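Local coordinates for ribosomal processing cysteine protease Prp (Streptococcus mutans, PDB 2G0I), which probably acts as a cysteine peptidase of the Prp family with a part in ribosome biogenesis, and carries a bound calcium ion in the crystal, at residues F40-K44 with G45-S49; A56-E60 with Y61-I65; E121-L124 with L125-N129; E132-P135 with E136-T139. One frame throughout, in Å; residues are numbered along the deposited sequence.

Contact 1 (F40-K44 with G45-S49); sequences FIRRK and GILES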
loop_
_atom_site.group_PDB
_atom_site.type_symbol
_atom_site.label_atom_id
_atom_site.label_comp_id
_atom_site.label_asym_id
_atom_site.label_seq_id
_atom_site.Cartn_x
_atom_site.Cartn_y
_atom_site.Cartn_z
ATOM N N PHE B 40 -14.871 -6.051 4.829
ATOM C CA PHE B 40 -14.819 -6.357 3.391
ATOM C C PHE B 40 -16.029 -7.203 3.027
ATOM O O PHE B 40 -16.391 -8.155 3.736
ATOM C CB PHE B 40 -13.554 -7.149 3.070
ATOM C CG PHE B 40 -12.267 -6.379 3.319
ATOM C CD1 PHE B 40 -11.575 -5.807 2.233
ATOM C CD2 PHE B 40 -11.718 -6.286 4.598
ATOM C CE1 PHE B 40 -10.391 -5.099 2.414
ATOM C CE2 PHE B 40 -10.492 -5.573 4.795
ATOM C CZ PHE B 40 -9.827 -4.990 3.669
ATOM N N ILE B 41 -16.620 -6.894 1.889
ATOM C CA ILE B 41 -17.637 -7.771 1.343
ATOM C C ILE B 41 -17.156 -8.370 0.036
ATOM O O ILE B 41 -16.829 -7.627 -0.907
ATOM C CB ILE B 41 -18.957 -7.031 1.161
ATOM C CG1 ILE B 41 -19.456 -6.552 2.518
ATOM C CG2 ILE B 41 -20.012 -7.957 0.394
ATOM C CD1 ILE B 41 -20.628 -5.668 2.421
ATOM N N ARG B 42 -17.158 -9.708 -0.014
ATOM C CA ARG B 42 -16.896 -10.486 -1.214
ATOM C C ARG B 42 -18.258 -11.073 -1.674
ATOM O O ARG B 42 -19.039 -11.578 -0.847
ATOM C CB ARG B 42 -15.922 -11.619 -0.886
ATOM C CG ARG B 42 -15.341 -12.312 -2.110
ATOM C CD ARG B 42 -14.338 -13.423 -1.722
ATOM N NE ARG B 42 -13.134 -12.936 -1.031
ATOM C CZ ARG B 42 -12.017 -12.527 -1.639
ATOM N NH1 ARG B 42 -11.932 -12.551 -2.964
ATOM N NH2 ARG B 42 -10.972 -12.128 -0.926
ATOM N N ARG B 43 -18.552 -10.977 -2.967
ATOM C CA ARG B 43 -19.789 -11.545 -3.536
ATOM C C ARG B 43 -19.412 -12.349 -4.779
ATOM O O ARG B 43 -18.782 -11.829 -5.707
ATOM C CB ARG B 43 -20.788 -10.445 -3.943
ATOM C CG ARG B 43 -21.196 -9.472 -2.830
ATOM C CD ARG B 43 -22.541 -8.678 -3.122
ATOM N NE ARG B 43 -22.856 -7.807 -1.977
ATOM C CZ ARG B 43 -22.340 -6.579 -1.794
ATOM N NH1 ARG B 43 -21.496 -6.049 -2.687
ATOM N NH2 ARG B 43 -22.674 -5.873 -0.718
ATOM N N LYS B 44 -19.798 -13.622 -4.808
ATOM C CA LYS B 44 -19.486 -14.503 -5.928
ATOM C C LYS B 44 -17.989 -14.512 -6.227
ATOM O O LYS B 44 -17.577 -14.520 -7.392
ATOM C CB LYS B 44 -20.302 -14.115 -7.184
ATOM C CG LYS B 44 -21.824 -14.063 -7.005
ATOM C CD LYS B 44 -22.383 -15.454 -6.683
ATOM C CE LYS B 44 -23.896 -15.464 -6.602
ATOM N NZ LYS B 44 -24.307 -16.823 -6.180
ATOM N N GLY B 45 -17.180 -14.487 -5.173
ATOM C CA GLY B 45 -15.750 -14.677 -5.314
ATOM C C GLY B 45 -14.936 -13.404 -5.481
ATOM O O GLY B 45 -13.728 -13.435 -5.281
ATOM N N ILE B 46 -15.584 -12.299 -5.854
ATOM C CA ILE B 46 -14.888 -11.016 -6.048
ATOM C C ILE B 46 -15.138 -9.993 -4.896
ATOM O O ILE B 46 -16.245 -9.863 -4.358
ATOM C CB ILE B 46 -15.198 -10.356 -7.439
ATOM C CG1 ILE B 46 -16.642 -9.846 -7.503
ATOM C CG2 ILE B 46 -14.860 -11.345 -8.644
ATOM C CD1 ILE B 46 -16.922 -8.706 -8.508
ATOM N N LEU B 47 -14.082 -9.278 -4.523
ATOM C CA LEU B 47 -14.215 -8.182 -3.562
ATOM C C LEU B 47 -15.024 -7.056 -4.172
ATOM O O LEU B 47 -14.672 -6.532 -5.238
ATOM C CB LEU B 47 -12.820 -7.671 -3.162
ATOM C CG LEU B 47 -12.049 -8.668 -2.295
ATOM C CD1 LEU B 47 -10.590 -8.244 -2.222
ATOM C CD2 LEU B 47 -12.671 -8.781 -0.879
ATOM N N GLU B 48 -16.057 -6.637 -3.449
ATOM C CA GLU B 48 -16.946 -5.603 -3.940
ATOM C C GLU B 48 -16.874 -4.309 -3.157
ATOM O O GLU B 48 -17.021 -3.260 -3.741
ATOM C CB GLU B 48 -18.398 -6.097 -3.978
ATOM C CG GLU B 48 -18.569 -7.244 -5.003
ATOM C CD GLU B 48 -19.898 -7.177 -5.745
ATOM O OE1 GLU B 48 -19.919 -7.481 -6.952
ATOM O OE2 GLU B 48 -20.887 -6.822 -5.116
ATOM N N SER B 49 -16.666 -4.392 -1.847
ATOM C CA SER B 49 -16.585 -3.179 -1.033
ATOM C C SER B 49 -15.753 -3.337 0.226
ATOM O O SER B 49 -15.569 -4.434 0.741
ATOM C CB SER B 49 -17.981 -2.677 -0.653
ATOM O OG SER B 49 -18.634 -3.585 0.237
HETATM O O HOH W 1 -19.906 -10.542 -7.632
HETATM O O HOH W 2 -21.221 -3.553 -0.264
#
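The guanidinium of R43 has I41 CG2 over the centre of one face, while at its edge stand the carboxylate of E48 and a bridging water. NH1 of R43 reaches E48 OE2 at 2.6 Å, a salt bridge that uses the anti lone pair of the oxygen. The bond lies close to the guanidinium plane, whereas the carboxylate is turned 69° against it. The chain of R43, extended from CG to NE, runs across E48 at about a right angle. Water joins R43 NH2 to the hydroxyl of S49, and a second water joins R43 O to E48 OE1; K111 also pairs with OE1. In R42 one face of the guanidinium carries L47 CD2, 3.8 Å from NH2. NH1 of R42 gives a hydrogen bond to G45 O (3.1 Å), in the guanidinium plane but above the carbonyl plane, and also forms a salt bridge with E121 of helix 114-133. These contacts dress the tip of the beta hairpin formed by strands 36-43 and 46-53, which closes in a type I' turn with K44 and G45 at its corners. R43 N bonds to I46 O at 2.9 Å, and I46 N returns to R43 O at 3.2 Å. Further along, E48 and S49 both oppose I41 in a classic beta bulge: I41 O takes E48 N at 2.8 Å and, weakly, S49 N, while I41 N bonds to S49 O.

Contact 2 (A56-E60 with Y61-I65); sequences AGSGE and YGFDI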
loop_
_atom_site.group_PDB
_atom_site.type_symbol
_atom_site.label_atom_id
_atom_site.label_comp_id
_atom_site.label_asym_id
_atom_site.label_seq_id
_atom_site.Cartn_x
_atom_site.Cartn_y
_atom_site.Cartn_z
ATOM N N ALA B 56 -9.079 7.833 11.332
ATOM C CA ALA B 56 -8.784 9.260 11.394
ATOM C C ALA B 56 -7.799 9.596 12.521
ATOM O O ALA B 56 -7.314 10.737 12.627
ATOM C CB ALA B 56 -10.054 10.070 11.546
ATOM N N GLY B 57 -7.494 8.610 13.353
ATOM C CA GLY B 57 -6.548 8.819 14.461
ATOM C C GLY B 57 -7.256 9.129 15.771
ATOM O O GLY B 57 -8.437 9.479 15.783
ATOM N N SER B 58 -6.535 8.989 16.880
ATOM C CA SER B 58 -7.122 9.193 18.205
ATOM C C SER B 58 -6.252 10.103 19.052
ATOM O O SER B 58 -6.707 10.604 20.077
ATOM C CB SER B 58 -7.328 7.865 18.928
ATOM O OG SER B 58 -6.082 7.274 19.238
ATOM N N GLY B 59 -5.013 10.327 18.625
ATOM C CA GLY B 59 -4.091 11.173 19.394
ATOM C C GLY B 59 -3.127 10.380 20.267
ATOM O O GLY B 59 -2.467 10.963 21.133
ATOM N N GLU B 60 -3.062 9.058 20.040
ATOM C CA GLU B 60 -2.141 8.140 20.714
ATOM C C GLU B 60 -1.063 7.637 19.752
ATOM O O GLU B 60 -1.395 7.090 18.685
ATOM C CB GLU B 60 -2.916 6.941 21.242
ATOM C CG GLU B 60 -3.856 7.308 22.368
ATOM C CD GLU B 60 -5.182 6.597 22.304
ATOM O OE1 GLU B 60 -6.117 7.089 22.982
ATOM O OE2 GLU B 60 -5.298 5.572 21.585
ATOM N N TYR B 61 0.204 7.817 20.131
ATOM C CA TYR B 61 1.328 7.563 19.238
ATOM C C TYR B 61 1.201 6.209 18.481
ATOM O O TYR B 61 1.043 6.219 17.252
ATOM C CB TYR B 61 2.680 7.722 19.969
ATOM C CG TYR B 61 3.858 7.470 19.052
ATOM C CD1 TYR B 61 4.353 8.484 18.225
ATOM C CD2 TYR B 61 4.432 6.199 18.967
ATOM C CE1 TYR B 61 5.428 8.249 17.349
ATOM C CE2 TYR B 61 5.483 5.938 18.073
ATOM C CZ TYR B 61 5.979 6.968 17.286
ATOM O OH TYR B 61 7.027 6.711 16.434
ATOM N N GLY B 62 1.199 5.083 19.207
ATOM C CA GLY B 62 1.161 3.740 18.596
ATOM C C GLY B 62 0.028 3.583 17.588
ATOM O O GLY B 62 0.233 3.078 16.482
ATOM N N PHE B 63 -1.155 4.058 17.965
ATOM C CA PHE B 63 -2.347 3.919 17.151
ATOM C C PHE B 63 -2.257 4.838 15.948
ATOM O O PHE B 63 -2.668 4.466 14.859
ATOM C CB PHE B 63 -3.600 4.245 17.974
ATOM C CG PHE B 63 -4.883 4.264 17.170
ATOM C CD1 PHE B 63 -5.493 3.080 16.771
ATOM C CD2 PHE B 63 -5.490 5.472 16.849
ATOM C CE1 PHE B 63 -6.693 3.108 16.039
ATOM C CE2 PHE B 63 -6.678 5.508 16.128
ATOM C CZ PHE B 63 -7.282 4.323 15.721
ATOM N N ASP B 64 -1.696 6.030 16.122
ATOM C CA ASP B 64 -1.610 6.944 14.987
ATOM C C ASP B 64 -0.615 6.496 13.916
ATOM O O ASP B 64 -0.788 6.819 12.735
ATOM C CB ASP B 64 -1.393 8.374 15.469
ATOM C CG ASP B 64 -2.621 8.898 16.236
ATOM O OD1 ASP B 64 -3.709 8.239 16.229
ATOM O OD2 ASP B 64 -2.513 9.955 16.848
ATOM N N ILE B 65 0.399 5.744 14.329
ATOM C CA ILE B 65 1.334 5.081 13.378
ATOM C C ILE B 65 0.557 4.014 12.581
ATOM O O ILE B 65 0.667 3.927 11.349
ATOM C CB ILE B 65 2.510 4.435 14.124
ATOM C CG1 ILE B 65 3.440 5.523 14.682
ATOM C CG2 ILE B 65 3.250 3.456 13.242
ATOM C CD1 ILE B 65 3.932 6.530 13.658
#
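Hydrogen bonds tie the glycine-rich loop 56-60 to the first turn of the helix, and the carboxylate of D64 receives most of them. S58 N approaches D64 OD1 at 3.0 Å, nearly straight (167° at the hydrogen), on the syn lone pair of that oxygen. G59 N adds two weak bonds, one to each carboxylate oxygen, at 3.4 Å from D64 OD1 and 3.1 Å from D64 OD2. Beside its own backbone N (chi1 -66°), CG of D64 is directed back over the start of the helix, where the loop amides curl round the carboxylate. E60 holds the N-cap position, and its carbonyl oxygen accepts D64 N at 2.8 Å, a regular main-chain bond of the opening turn. The hydroxyl of Y61 is hydrogen-bonded to D64 of the second subunit, and Y61 and D64 both meet Y61 of that subunit.

Van der Waals contacts make up the second group. G57 C touches the F63 ring at its edge, 3.7 Å from CE2. The hydroxyl of S58 comes obliquely to the same ring, with OG 3.1 Å from F63 CD2, a close approach; OG also has a weak hydrogen bond to S34.

Exposed for the most part, this junction joins the loop after strand 46-53 to the N-terminus of helix 61-84, with F63 packed on F137 in the turn before strand 138-144.

Contact 3 (E121-L124 with L125-N129); sequences EAFL and LGITN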
loop_
_atom_site.group_PDB
_atom_site.type_symbol
_atom_site.label_atom_id
_atom_site.label_comp_id
_atom_site.label_asym_id
_atom_site.label_seq_id
_atom_site.Cartn_x
_atom_site.Cartn_y
_atom_site.Cartn_z
ATOM N N GLU B 121 -7.304 -7.111 -3.613
ATOM C CA GLU B 121 -6.781 -8.228 -2.793
ATOM C C GLU B 121 -5.489 -7.827 -2.108
ATOM O O GLU B 121 -5.247 -8.230 -0.964
ATOM C CB GLU B 121 -6.538 -9.484 -3.631
ATOM C CG GLU B 121 -7.853 -10.068 -4.182
ATOM C CD GLU B 121 -8.590 -11.027 -3.268
ATOM O OE1 GLU B 121 -8.169 -11.242 -2.103
ATOM O OE2 GLU B 121 -9.577 -11.616 -3.775
ATOM N N ALA B 122 -4.654 -7.050 -2.807
ATOM C CA ALA B 122 -3.420 -6.524 -2.161
ATOM C C ALA B 122 -3.759 -5.656 -0.965
ATOM O O ALA B 122 -3.083 -5.696 0.042
ATOM C CB ALA B 122 -2.631 -5.734 -3.136
ATOM N N PHE B 123 -4.784 -4.834 -1.102
ATOM C CA PHE B 123 -5.264 -4.013 0.020
ATOM C C PHE B 123 -5.769 -4.881 1.151
ATOM O O PHE B 123 -5.429 -4.641 2.313
ATOM C CB PHE B 123 -6.353 -3.031 -0.443
ATOM C CG PHE B 123 -6.926 -2.215 0.671
ATOM C CD1 PHE B 123 -6.113 -1.267 1.347
ATOM C CD2 PHE B 123 -8.252 -2.395 1.057
ATOM C CE1 PHE B 123 -6.635 -0.498 2.384
ATOM C CE2 PHE B 123 -8.812 -1.619 2.109
ATOM C CZ PHE B 123 -7.994 -0.689 2.770
ATOM N N LEU B 124 -6.602 -5.864 0.832
ATOM C CA LEU B 124 -7.058 -6.804 1.879
ATOM C C LEU B 124 -5.865 -7.485 2.555
ATOM O O LEU B 124 -5.848 -7.701 3.772
ATOM C CB LEU B 124 -8.002 -7.858 1.262
ATOM C CG LEU B 124 -8.398 -9.056 2.149
ATOM C CD1 LEU B 124 -9.161 -8.546 3.326
ATOM C CD2 LEU B 124 -9.175 -10.069 1.315
ATOM N N LEU B 125 -4.873 -7.868 1.759
ATOM C CA LEU B 125 -3.670 -8.527 2.316
ATOM C C LEU B 125 -2.982 -7.578 3.312
ATOM O O LEU B 125 -2.618 -7.982 4.411
ATOM C CB LEU B 125 -2.706 -8.940 1.195
ATOM C CG LEU B 125 -1.447 -9.701 1.669
ATOM C CD1 LEU B 125 -1.803 -11.051 2.367
ATOM C CD2 LEU B 125 -0.526 -9.941 0.502
ATOM N N GLY B 126 -2.837 -6.314 2.945
ATOM C CA GLY B 126 -2.186 -5.338 3.864
ATOM C C GLY B 126 -2.939 -5.083 5.158
ATOM O O GLY B 126 -2.324 -5.036 6.271
ATOM N N ILE B 127 -4.262 -4.887 5.049
ATOM C CA ILE B 127 -5.111 -4.710 6.238
ATOM C C ILE B 127 -5.062 -5.941 7.131
ATOM O O ILE B 127 -4.898 -5.821 8.354
ATOM C CB ILE B 127 -6.581 -4.362 5.863
ATOM C CG1 ILE B 127 -6.637 -3.034 5.094
ATOM C CG2 ILE B 127 -7.504 -4.319 7.117
ATOM C CD1 ILE B 127 -6.150 -1.762 5.896
ATOM N N THR B 128 -5.234 -7.117 6.530
ATOM C CA THR B 128 -5.132 -8.404 7.265
ATOM C C THR B 128 -3.760 -8.547 7.970
ATOM O O THR B 128 -3.681 -8.989 9.131
ATOM C CB THR B 128 -5.442 -9.630 6.323
ATOM O OG1 THR B 128 -6.784 -9.483 5.834
ATOM C CG2 THR B 128 -5.312 -10.979 7.089
ATOM N N ASN B 129 -2.687 -8.156 7.297
ATOM C CA ASN B 129 -1.371 -8.150 7.983
ATOM C C ASN B 129 -1.239 -7.172 9.178
ATOM O O ASN B 129 -0.620 -7.482 10.212
ATOM C CB ASN B 129 -0.212 -8.056 6.968
ATOM C CG ASN B 129 0.013 -9.379 6.236
ATOM O OD1 ASN B 129 -0.380 -10.444 6.730
ATOM N ND2 ASN B 129 0.638 -9.330 5.069
#
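Two successive turns of helix 114-133, the shorter of the two long helices in this alpha-beta sandwich, bring I127 against F123 and T128 against L124. The first pair is apolar. CG1 of I127 stands over one face of the F123 ring, 3.8 Å from the centroid and 21° off the normal, which makes a CH-pi contact; it is offset toward the rim, where F123 CZ lies 3.6 Å from CG1. The ring reaches this place because CG of F123 is anti to the backbone N (chi1 177°), which swings the phenyl along the helix toward its C-terminal end. CD1 of I127 adds to the same contact, 3.8 Å from F123 CE1.

The second pair is polar at its centre. L124 O is gripped by two donors of T128, the backbone N at 2.9 Å and the hydroxyl OG1 at 2.9 Å, which arrive from opposite faces of the carbonyl plane. With OG1 beside its own backbone N (chi1 -61°), the threonine turns its hydroxyl back toward the preceding turn, so that the side chain satisfies its hydrogen on the helix itself. L124 CD1 lies beside the hydroxyl, 3.6 Å from T128 OG1. Regular helical bonds run through the rest, that from I127 N to F123 O being almost straight.

One flank faces the second subunit, where A122 touches its L119 and L125 its V83. F123 also packs on L73 and L77 of helix 61-84 and on V50 of strand 46-53, while I127 meets V70, A38 and F40, and the side chain of L124 packs on F40 and R42 of strand 36-43.

Contact 4 (E132-P135 with E136-T139); sequences ENSP and EFVT. With CA (calcium ion), chain E.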
loop_
_atom_site.group_PDB
_atom_site.type_symbol
_atom_site.label_atom_id
_atom_site.label_comp_id
_atom_site.label_asym_id
_atom_site.label_seq_id
_atom_site.Cartn_x
_atom_site.Cartn_y
_atom_site.Cartn_z
ATOM N N GLU B 132 -3.135 -8.709 12.044
ATOM C CA GLU B 132 -2.340 -9.796 12.638
ATOM C C GLU B 132 -1.276 -9.277 13.573
ATOM O O GLU B 132 -1.063 -9.839 14.645
ATOM C CB GLU B 132 -1.663 -10.644 11.553
ATOM C CG GLU B 132 -2.584 -11.629 10.885
ATOM C CD GLU B 132 -3.351 -12.481 11.888
ATOM O OE1 GLU B 132 -2.758 -13.431 12.428
ATOM O OE2 GLU B 132 -4.551 -12.201 12.150
ATOM N N ASN B 133 -0.602 -8.214 13.139
ATOM C CA ASN B 133 0.565 -7.655 13.801
ATOM C C ASN B 133 0.154 -6.699 14.904
ATOM O O ASN B 133 0.815 -6.617 15.926
ATOM C CB ASN B 133 1.442 -6.888 12.794
ATOM C CG ASN B 133 2.108 -7.799 11.745
ATOM O OD1 ASN B 133 2.810 -7.309 10.852
ATOM N ND2 ASN B 133 1.899 -9.104 11.850
ATOM N N SER B 134 -0.945 -5.980 14.698
ATOM C CA SER B 134 -1.462 -5.042 15.702
ATOM C C SER B 134 -2.953 -5.257 16.049
ATOM O O SER B 134 -3.745 -4.356 15.853
ATOM C CB SER B 134 -1.241 -3.590 15.230
ATOM O OG SER B 134 0.125 -3.312 14.989
ATOM N N PRO B 135 -3.329 -6.440 16.594
ATOM C CA PRO B 135 -4.731 -6.767 16.946
ATOM C C PRO B 135 -5.329 -5.771 17.941
ATOM O O PRO B 135 -6.557 -5.571 17.988
ATOM C CB PRO B 135 -4.649 -8.166 17.578
ATOM C CG PRO B 135 -3.206 -8.475 17.783
ATOM C CD PRO B 135 -2.394 -7.541 16.905
ATOM N N GLU B 136 -4.459 -5.113 18.713
ATOM C CA GLU B 136 -4.935 -4.167 19.688
ATOM C C GLU B 136 -5.394 -2.862 19.028
ATOM O O GLU B 136 -6.123 -2.098 19.653
ATOM C CB GLU B 136 -3.869 -3.927 20.777
ATOM C CG GLU B 136 -2.711 -3.054 20.333
ATOM C CD GLU B 136 -1.649 -3.800 19.525
ATOM O OE1 GLU B 136 -1.858 -4.968 19.104
ATOM O OE2 GLU B 136 -0.578 -3.195 19.324
ATOM N N PHE B 137 -4.994 -2.625 17.761
ATOM C CA PHE B 137 -5.427 -1.438 17.028
ATOM C C PHE B 137 -6.313 -1.680 15.797
ATOM O O PHE B 137 -6.946 -0.751 15.337
ATOM C CB PHE B 137 -4.231 -0.587 16.566
ATOM C CG PHE B 137 -3.337 -0.118 17.693
ATOM C CD1 PHE B 137 -3.855 0.631 18.740
ATOM C CD2 PHE B 137 -1.983 -0.437 17.691
ATOM C CE1 PHE B 137 -3.017 1.073 19.802
ATOM C CE2 PHE B 137 -1.126 0.003 18.740
ATOM C CZ PHE B 137 -1.655 0.749 19.791
ATOM N N VAL B 138 -6.328 -2.898 15.264
ATOM C CA VAL B 138 -7.055 -3.158 13.990
ATOM C C VAL B 138 -7.813 -4.482 14.052
ATOM O O VAL B 138 -7.229 -5.506 14.398
ATOM C CB VAL B 138 -6.101 -3.222 12.762
ATOM C CG1 VAL B 138 -6.929 -3.241 11.427
ATOM C CG2 VAL B 138 -5.136 -2.061 12.746
ATOM N N THR B 139 -9.106 -4.445 13.671
ATOM C CA THR B 139 -9.949 -5.626 13.596
ATOM C C THR B 139 -10.526 -5.677 12.187
ATOM O O THR B 139 -10.944 -4.647 11.652
ATOM C CB THR B 139 -11.077 -5.544 14.649
ATOM O OG1 THR B 139 -10.484 -5.470 15.967
ATOM C CG2 THR B 139 -11.888 -6.799 14.629
HETATM CA CA CA E . -4.703 -14.248 13.832
HETATM O O HOH W 3 -8.972 -6.420 17.878
#
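The turn that takes the chain from helix 114-133 into strand 138-144 is closed by S134 O, which accepts both F137 N and V138 N. F137 N lies 2.9 Å from S134 O and well above the carbonyl plane; V138 N, 3.0 Å from the same oxygen, comes almost along the direction of the carbonyl, though the hydrogen bond is bent, 136° at the hydrogen. P135 and E136 lie at the corners of this beta turn. The E136 side chain is folded back over it: CG sits between the backbone N and the carbonyl carbon (chi1 75°), and OE1 ends 3.4 Å from P135 CD. From the same side chain CG covers one face of the F137 ring over its centre, while S134 CB meets the ring at its edge, 4.1 Å from F137 CD2. V66 of helix 61-84 touches S134, F137 and V138, so the turn bridges both helices and the outermost strand, within this chain, of the sheet, strand 138-144, whose start pairs with I36 and A38. A water spans P135 O and T139 OG1. Two residues before S134, in the last turn of the helix, E132 binds the calcium ion through both carboxylate oxygens, with OE1 2.5 Å from the metal and OE2 slightly farther. This bidentate grip is made on the exposed side of the helix end; one atom from beyond 132-139 also binds the metal, and OE1 is hydrogen-bonded to a diethylene glycol, probably from the crystallisation liquor.

Overall arrangement
Burial and chemistry go together in these four contacts. Contacts 1 and 3 are both partly buried and touch through F40, R42 and L47; contact 3, nearer the centre of the chain, combines aromatic and aliphatic packing with helical bonds, whereas contact 1 is governed by hairpin bonds and charged groups. Contacts 2 and 4 are surface junctions at a helix start and a helix exit: in contact 2 loop amides gather on a side-chain carboxylate, in contact 4 on a backbone carbonyl. They meet where F63 CD1 lies 3.5 Å from F137 CD1. Helix 114-133 serves contacts 3 and 4, and neighbouring strands serve contacts 1 and 4. Contacts 2 and 3 both face the second subunit; the calcium ion belongs to contact 4.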